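Local coordinates for protein Cd1 (Flavonifractor plautii, PDB 7D39) that binds flavin mononucleotide and probably acts as an ene-reductase that initiates the breakdown of flavones and flavonols in gut bacteria, at residues A[136-141]-A[165-170]; A[151-156]-A[171-176]; A[216-221]-A[236-241]. One frame throughout, in Å; residues are numbered along the deposited sequence.

Interaction 1: residues A[136-141]-A[165-170]; sequences DKVISF and MWKVID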
# COMPACT_ATOMS: atom_id res chain seq x y z
N ASP A 136 3.22 -14.89 -3.49
CA ASP A 136 3.00 -14.30 -2.18
C ASP A 136 4.25 -13.55 -1.73
O ASP A 136 5.37 -13.86 -2.13
CB ASP A 136 2.66 -15.38 -1.16
CG ASP A 136 1.21 -15.84 -1.25
OD1 ASP A 136 0.34 -15.01 -1.59
OD2 ASP A 136 0.95 -17.02 -0.99
N LYS A 137 4.05 -12.53 -0.88
CA LYS A 137 5.15 -11.66 -0.46
C LYS A 137 4.81 -11.03 0.88
O LYS A 137 3.64 -10.79 1.19
CB LYS A 137 5.45 -10.56 -1.50
CG LYS A 137 6.84 -9.92 -1.33
CD LYS A 137 7.12 -8.84 -2.37
CE LYS A 137 6.90 -9.34 -3.79
NZ LYS A 137 7.70 -10.57 -4.10
N VAL A 138 5.85 -10.77 1.69
CA VAL A 138 5.70 -10.06 2.96
C VAL A 138 6.35 -8.69 2.85
O VAL A 138 7.33 -8.51 2.12
CB VAL A 138 6.30 -10.84 4.15
CG1 VAL A 138 5.50 -12.11 4.46
CG2 VAL A 138 7.76 -11.17 3.89
N ILE A 139 5.80 -7.73 3.59
CA ILE A 139 6.25 -6.34 3.55
C ILE A 139 6.03 -5.73 4.93
O ILE A 139 5.05 -6.03 5.61
CB ILE A 139 5.52 -5.53 2.46
CG1 ILE A 139 6.09 -4.11 2.36
CG2 ILE A 139 4.00 -5.51 2.72
CD1 ILE A 139 5.92 -3.45 0.98
N SER A 140 6.96 -4.86 5.33
CA SER A 140 6.84 -4.08 6.54
C SER A 140 7.14 -2.63 6.24
O SER A 140 7.91 -2.31 5.32
CB SER A 140 7.76 -4.60 7.64
OG SER A 140 7.25 -5.82 8.18
N PHE A 141 6.52 -1.74 7.02
CA PHE A 141 6.63 -0.31 6.81
C PHE A 141 7.09 0.37 8.08
O PHE A 141 6.76 -0.05 9.19
CB PHE A 141 5.28 0.28 6.39
CG PHE A 141 4.74 -0.29 5.11
CD1 PHE A 141 5.24 0.14 3.89
CD2 PHE A 141 3.73 -1.23 5.13
CE1 PHE A 141 4.74 -0.37 2.71
CE2 PHE A 141 3.21 -1.73 3.93
CZ PHE A 141 3.72 -1.31 2.74
N MSE A 165 -2.31 -7.47 -2.14
CA MSE A 165 -2.56 -8.29 -0.96
C MSE A 165 -1.29 -8.91 -0.38
O MSE A 165 -1.31 -10.05 0.08
CB MSE A 165 -3.58 -9.38 -1.27
CG MSE A 165 -4.99 -8.85 -1.41
SE MSE A 165 -6.24 -10.22 -2.03
CE MSE A 165 -6.19 -11.42 -0.49
N TRP A 166 -0.19 -8.18 -0.42
CA TRP A 166 1.00 -8.61 0.30
C TRP A 166 0.73 -8.64 1.79
O TRP A 166 -0.04 -7.84 2.33
CB TRP A 166 2.17 -7.67 -0.00
CG TRP A 166 2.67 -7.80 -1.38
CD1 TRP A 166 2.44 -8.82 -2.24
CD2 TRP A 166 3.51 -6.87 -2.07
NE1 TRP A 166 3.08 -8.60 -3.42
CE2 TRP A 166 3.75 -7.40 -3.35
CE3 TRP A 166 4.09 -5.65 -1.73
CZ2 TRP A 166 4.53 -6.75 -4.29
CZ3 TRP A 166 4.88 -5.01 -2.66
CH2 TRP A 166 5.09 -5.56 -3.93
N LYS A 167 1.38 -9.58 2.48
CA LYS A 167 1.13 -9.76 3.91
C LYS A 167 1.99 -8.78 4.71
O LYS A 167 3.22 -8.87 4.70
CB LYS A 167 1.38 -11.20 4.32
CG LYS A 167 1.30 -11.43 5.82
CD LYS A 167 1.60 -12.87 6.17
CE LYS A 167 0.41 -13.79 5.89
NZ LYS A 167 0.84 -15.07 5.25
N VAL A 168 1.34 -7.86 5.41
CA VAL A 168 2.04 -6.88 6.24
C VAL A 168 2.55 -7.55 7.51
O VAL A 168 1.80 -8.23 8.21
CB VAL A 168 1.10 -5.70 6.57
CG1 VAL A 168 1.81 -4.65 7.44
CG2 VAL A 168 0.60 -5.05 5.30
N ILE A 169 3.82 -7.33 7.84
CA ILE A 169 4.33 -7.91 9.07
C ILE A 169 4.39 -6.84 10.17
O ILE A 169 3.81 -7.02 11.25
CB ILE A 169 5.69 -8.59 8.85
CG1 ILE A 169 5.58 -9.60 7.71
CG2 ILE A 169 6.17 -9.26 10.14
CD1 ILE A 169 4.65 -10.78 7.98
N ASP A 170 5.07 -5.74 9.90
CA ASP A 170 5.07 -4.59 10.79
C ASP A 170 4.62 -3.35 10.03
O ASP A 170 4.75 -3.27 8.81
CB ASP A 170 6.46 -4.37 11.41
CG ASP A 170 6.70 -5.28 12.60
OD1 ASP A 170 5.98 -5.11 13.61
OD2 ASP A 170 7.58 -6.17 12.51
O HOH W 1 8.85 -6.77 10.07

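Interaction 2: residues A[151-156]-A[171-176]; sequences TRTQCD and NEVFPW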
# COMPACT_ATOMS: atom_id res chain seq x y z
N THR A 151 -1.15 10.82 11.93
CA THR A 151 -2.36 10.02 12.11
C THR A 151 -2.86 9.33 10.84
O THR A 151 -3.86 8.61 10.90
CB THR A 151 -3.49 10.89 12.66
OG1 THR A 151 -3.61 12.07 11.86
CG2 THR A 151 -3.21 11.28 14.08
N ARG A 152 -2.20 9.51 9.70
CA ARG A 152 -2.68 8.91 8.46
C ARG A 152 -1.65 8.03 7.77
O ARG A 152 -1.99 7.38 6.77
CB ARG A 152 -3.14 10.01 7.51
CG ARG A 152 -4.13 10.97 8.13
CD ARG A 152 -4.66 11.97 7.11
NE ARG A 152 -5.67 11.36 6.26
CZ ARG A 152 -5.97 11.76 5.02
NH1 ARG A 152 -5.32 12.78 4.47
NH2 ARG A 152 -6.92 11.13 4.33
N THR A 153 -0.41 7.98 8.26
CA THR A 153 0.65 7.38 7.47
C THR A 153 0.55 5.86 7.46
O THR A 153 0.82 5.22 6.44
CB THR A 153 2.03 7.86 7.96
OG1 THR A 153 3.05 7.39 7.08
CG2 THR A 153 2.31 7.38 9.40
N GLN A 154 0.13 5.26 8.57
CA GLN A 154 0.02 3.81 8.63
C GLN A 154 -1.09 3.29 7.72
O GLN A 154 -0.98 2.19 7.17
CB GLN A 154 -0.25 3.37 10.07
CG GLN A 154 0.92 3.50 10.98
CD GLN A 154 0.54 3.29 12.43
OE1 GLN A 154 -0.28 4.02 12.99
NE2 GLN A 154 1.13 2.27 13.05
N CYS A 155 -2.16 4.06 7.57
CA CYS A 155 -3.19 3.69 6.61
C CYS A 155 -2.68 3.86 5.18
O CYS A 155 -2.92 3.00 4.33
CB CYS A 155 -4.45 4.50 6.88
SG CYS A 155 -5.89 4.08 5.87
N ASP A 156 -1.94 4.95 4.90
CA ASP A 156 -1.31 5.08 3.58
C ASP A 156 -0.43 3.87 3.31
O ASP A 156 -0.46 3.31 2.20
CB ASP A 156 -0.46 6.35 3.47
CG ASP A 156 -1.27 7.62 3.57
OD1 ASP A 156 -2.51 7.57 3.45
OD2 ASP A 156 -0.66 8.69 3.75
N ASN A 171 4.07 -2.37 10.78
CA ASN A 171 3.59 -1.12 10.20
C ASN A 171 3.73 -0.05 11.29
O ASN A 171 2.78 0.35 11.96
CB ASN A 171 2.16 -1.24 9.68
CG ASN A 171 1.74 -0.05 8.91
OD1 ASN A 171 2.46 0.94 8.86
ND2 ASN A 171 0.56 -0.11 8.30
N GLU A 172 4.95 0.44 11.47
CA GLU A 172 5.35 1.18 12.66
C GLU A 172 5.47 2.67 12.36
O GLU A 172 5.93 3.06 11.28
CB GLU A 172 6.68 0.63 13.20
CG GLU A 172 7.12 1.18 14.55
CD GLU A 172 6.26 0.67 15.68
OE1 GLU A 172 5.10 1.13 15.82
OE2 GLU A 172 6.75 -0.20 16.42
N VAL A 173 5.07 3.50 13.32
CA VAL A 173 5.14 4.95 13.21
C VAL A 173 6.14 5.47 14.23
O VAL A 173 6.10 5.08 15.40
CB VAL A 173 3.77 5.61 13.45
CG1 VAL A 173 3.94 7.12 13.56
CG2 VAL A 173 2.86 5.30 12.32
N PHE A 174 7.01 6.40 13.80
CA PHE A 174 8.01 7.01 14.68
C PHE A 174 7.81 8.52 14.74
O PHE A 174 8.37 9.26 13.91
CB PHE A 174 9.43 6.67 14.23
CG PHE A 174 9.75 5.20 14.26
CD1 PHE A 174 10.25 4.62 15.42
CD2 PHE A 174 9.56 4.41 13.14
CE1 PHE A 174 10.55 3.27 15.45
CE2 PHE A 174 9.85 3.06 13.17
CZ PHE A 174 10.35 2.49 14.32
N PRO A 175 7.05 9.03 15.70
CA PRO A 175 6.91 10.48 15.84
C PRO A 175 8.12 11.08 16.54
O PRO A 175 8.94 10.38 17.14
CB PRO A 175 5.65 10.63 16.69
CG PRO A 175 5.68 9.40 17.58
CD PRO A 175 6.28 8.29 16.72
N TRP A 176 8.24 12.41 16.41
CA TRP A 176 9.33 13.18 17.03
C TRP A 176 10.69 12.57 16.72
O TRP A 176 11.52 12.39 17.61
CB TRP A 176 9.14 13.29 18.55
CG TRP A 176 7.82 13.88 18.94
CD1 TRP A 176 6.77 13.23 19.53
CD2 TRP A 176 7.40 15.24 18.77
NE1 TRP A 176 5.72 14.10 19.73
CE2 TRP A 176 6.08 15.34 19.28
CE3 TRP A 176 8.02 16.38 18.24
CZ2 TRP A 176 5.37 16.53 19.27
CZ3 TRP A 176 7.30 17.57 18.23
CH2 TRP A 176 5.99 17.63 18.75

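Interaction 3: residues A[216-221]-A[236-241]; sequences CPHCHS and CGLEGE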
# COMPACT_ATOMS: atom_id res chain seq x y z
N CYS A 216 -9.91 -1.99 13.89
CA CYS A 216 -10.48 -2.93 12.93
C CYS A 216 -9.87 -4.30 13.19
O CYS A 216 -8.66 -4.49 13.03
CB CYS A 216 -10.22 -2.49 11.47
SG CYS A 216 -10.75 -3.64 10.15
N PRO A 217 -10.66 -5.28 13.61
CA PRO A 217 -10.10 -6.61 13.87
C PRO A 217 -9.58 -7.29 12.62
O PRO A 217 -8.78 -8.22 12.71
CB PRO A 217 -11.28 -7.39 14.47
CG PRO A 217 -12.33 -6.35 14.79
CD PRO A 217 -12.12 -5.23 13.83
N HIS A 218 -9.99 -6.84 11.46
CA HIS A 218 -9.57 -7.45 10.22
C HIS A 218 -8.39 -6.70 9.59
O HIS A 218 -7.42 -7.31 9.28
CB HIS A 218 -10.77 -7.52 9.29
CG HIS A 218 -10.45 -7.92 7.90
ND1 HIS A 218 -10.21 -9.22 7.54
CD2 HIS A 218 -10.31 -7.19 6.78
CE1 HIS A 218 -9.95 -9.28 6.25
NE2 HIS A 218 -10.00 -8.06 5.77
N CYS A 219 -8.51 -5.38 9.48
CA CYS A 219 -7.55 -4.40 8.87
C CYS A 219 -6.32 -4.19 9.84
O CYS A 219 -5.20 -4.19 9.41
CB CYS A 219 -8.23 -3.03 8.38
SG CYS A 219 -10.07 -2.64 8.29
N HIS A 220 -6.59 -4.07 11.13
CA HIS A 220 -5.78 -3.51 12.22
C HIS A 220 -5.63 -2.02 12.24
O HIS A 220 -4.98 -1.47 13.07
CB HIS A 220 -4.43 -4.19 12.50
CG HIS A 220 -4.53 -5.66 12.64
ND1 HIS A 220 -3.94 -6.53 11.75
CD2 HIS A 220 -5.15 -6.43 13.55
CE1 HIS A 220 -4.20 -7.76 12.11
NE2 HIS A 220 -4.94 -7.73 13.20
N SER A 221 -6.33 -1.39 11.34
CA SER A 221 -6.41 0.03 11.18
C SER A 221 -6.99 0.74 12.38
O SER A 221 -7.78 0.21 13.08
CB SER A 221 -7.26 0.31 9.97
OG SER A 221 -7.42 1.65 9.75
N CYS A 236 -9.53 -1.26 4.87
CA CYS A 236 -10.12 -2.45 4.28
C CYS A 236 -11.57 -2.25 3.83
O CYS A 236 -12.11 -3.10 3.12
CB CYS A 236 -10.00 -3.61 5.27
SG CYS A 236 -11.09 -3.65 6.74
N GLY A 237 -12.21 -1.14 4.20
CA GLY A 237 -13.51 -0.82 3.66
C GLY A 237 -14.68 -1.55 4.28
O GLY A 237 -15.81 -1.33 3.84
N LEU A 238 -14.44 -2.40 5.27
CA LEU A 238 -15.54 -3.01 6.00
C LEU A 238 -16.44 -1.92 6.56
O LEU A 238 -15.97 -0.89 7.04
CB LEU A 238 -15.02 -3.90 7.12
CG LEU A 238 -14.46 -5.25 6.70
CD1 LEU A 238 -13.63 -5.88 7.80
CD2 LEU A 238 -15.58 -6.19 6.29
N GLU A 239 -17.75 -2.14 6.46
CA GLU A 239 -18.77 -1.20 6.92
C GLU A 239 -19.45 -1.78 8.16
O GLU A 239 -19.98 -2.90 8.13
CB GLU A 239 -19.79 -0.93 5.82
CG GLU A 239 -19.13 -0.73 4.45
CD GLU A 239 -20.04 -0.07 3.41
OE1 GLU A 239 -21.28 -0.09 3.58
OE2 GLU A 239 -19.50 0.47 2.43
N GLY A 240 -19.43 -1.03 9.26
CA GLY A 240 -19.96 -1.56 10.50
C GLY A 240 -20.24 -0.49 11.52
O GLY A 240 -20.87 0.52 11.21
N GLU A 241 -19.78 -0.70 12.75
CA GLU A 241 -20.16 0.17 13.85
C GLU A 241 -18.99 0.35 14.80
O GLU A 241 -18.31 -0.62 15.15
CB GLU A 241 -21.37 -0.41 14.59
CG GLU A 241 -21.79 0.37 15.81
CD GLU A 241 -23.23 0.08 16.20
OE1 GLU A 241 -23.68 -1.08 16.06
OE2 GLU A 241 -23.92 1.03 16.63

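Interaction 1: residues A[136-141]-A[165-170]
W166 and K137 lie side by side just before two neighbouring parallel strands, the aliphatic chain of the lysine running over one face of the indole. K137 CB stands 3.7 Å from the centroid of the five-membered ring of W166, close enough to the ring normal for a CH-pi contact. With CG of K137 anti to its backbone N (chi1 -162°), the chain continues across the ring, and CE comes to 3.5 Å from W166 CZ2. I139 meets the same residue differently: its CD1 reaches the rim of the indole near the ring plane, 3.9 Å from W166 CE3, while its CG2 packs on W166 CB. With W166 reduced to an alanine, the K137 methylenes would probably lose the ring they lie on and a gap would open beside I139 CD1. Backbone bonds fix the register, K167 N to K137 O (2.9 Å), I139 N to K167 O (3.0 Å) and I169 N to I139 O. Beyond them the ladder is irregular. I169 has a helix-like psi of -55°, F141 N bonds to D170 O, and I169 and D170 together face S140, as in a beta bulge. S140 OG fills the break by accepting D170 N at 2.8 Å, and a water links this hydroxyl to D170 OD2, which N196 also holds. The pair belongs to the parallel sheet of the flavodoxin-like fold: helix 153-162 covers the face of I139, F141 and V168, helix 184-202 the face of V138, while strand 82-88 flanks 136-141 and its I83 touches K137, I139 and W166.

Interaction 2: residues A[151-156]-A[171-176]
Q154 and N171 exchange two hydrogen bonds in a reciprocal way: each side-chain amide gives an N-H to the main-chain carbonyl of the other residue, and the two carboxamides do not bond to each other. The pair joins the first turn of helix 153-162 to strand 167-174, the helix and second strand of a beta-alpha-beta unit in a flavodoxin-like fold. N171 ND2 lies 3.0 Å from Q154 O in a nearly straight bond. In return Q154 NE2 lies 2.8 Å from N171 O. The two amide planes stand 83° apart, which excludes stacking and lets each group address a different backbone carbonyl. N171 has CG anti to its backbone N, chi1 -172°, and this directs the amide toward the helix. E172 and F174 make the backbone bonds to strand 138-144, whereas the alternate residue N171 uses its carbonyl oxygen on Q154. A side chain of the helix thus serves as donor to this outermost strand of the parallel sheet. V173 packs against T153 and Q154, methyl to methyl with T153 CG2, but V173 CG2 sits too close to Q154 in the model and its position is doubtful. The hydroxyl of T153 turns to S143 on strand 138-144, and E172 forms a salt bridge with R189 of helix 184-202, so both polar ends are held by other parts of the fold. The side chain of V173 is about 8 Å from the bound FMN, which places the contact near the cofactor end of the sheet. At Q154 the acceptor, N171 O, lies almost exactly in the amide plane, only 5° out of it.

Interaction 3: residues A[216-221]-A[236-241]
C219 and C236 come together through unlike torsions. C236 SG sits between its backbone N and carbonyl carbon (chi1 74°), whereas C219 has a nearly eclipsed chi1 of -9°, which may reflect how the site was modelled, given the impossible bonding there. C216 SG, anti to its backbone N, comes to the same cluster. In the model C219 SG is bonded to C236 SG at 2.1 Å and to C216 SG at 2.2 Å, and the model also draws a bond to C233 of strand 230-233. C216 SG and C236 SG stay 3.4 Å apart. The torsion about the bond from C219 to C236 is -41°, far from the near-perpendicular torsion of a relaxed disulfide. Beside the sulfurs, H218 presents the edge of its ring to C236, with CD2 3.6 Å from SG. The side chain of L238 crosses that of H218 at about a right angle, its CD1 3.6 Å from H218 CB. NE2, next to CD2 in the ring, is hydrogen-bonded to D263 OD1. Between C216 and C219 the chain turns tightly, and H220 N bonds to C216 O at 2.8 Å. C216 and C219 form a CxxC pair on the loop before strand 224-227, and C233 and C236 supply the second group of cysteines around the hairpin of strands 224-227 and 230-233, a pattern resembling a zinc ribbon. One sulfur cannot form three disulfides at once, so these bonds are doubtful as drawn, and four cysteines converging here are more consistent with a tetrathiolate metal site, perhaps of zinc, whose ion is absent from the model.

Interactions 1 and 2 belong to one beta-alpha-beta unit and share strand 167-174. They follow each other along it and touch where F141 O meets E172 N at 3.0 Å, a probable hydrogen bond. Interaction 1 is core: strand to strand, with a backbone ladder, aromatic and aliphatic packing on the I139 face and aliphatic contacts on the V138 face. Interaction 2 lies nearer the surface, joins helix to strand, and depends on two side-chain amides in place of a ladder. Interaction 3 stands apart, in the cysteine-rich antiparallel region, its centre about 18 Å from that of interaction 1 and about 17 Å from that of interaction 2. It is buried too, but sulfur replaces hydrogen bonding across its segments.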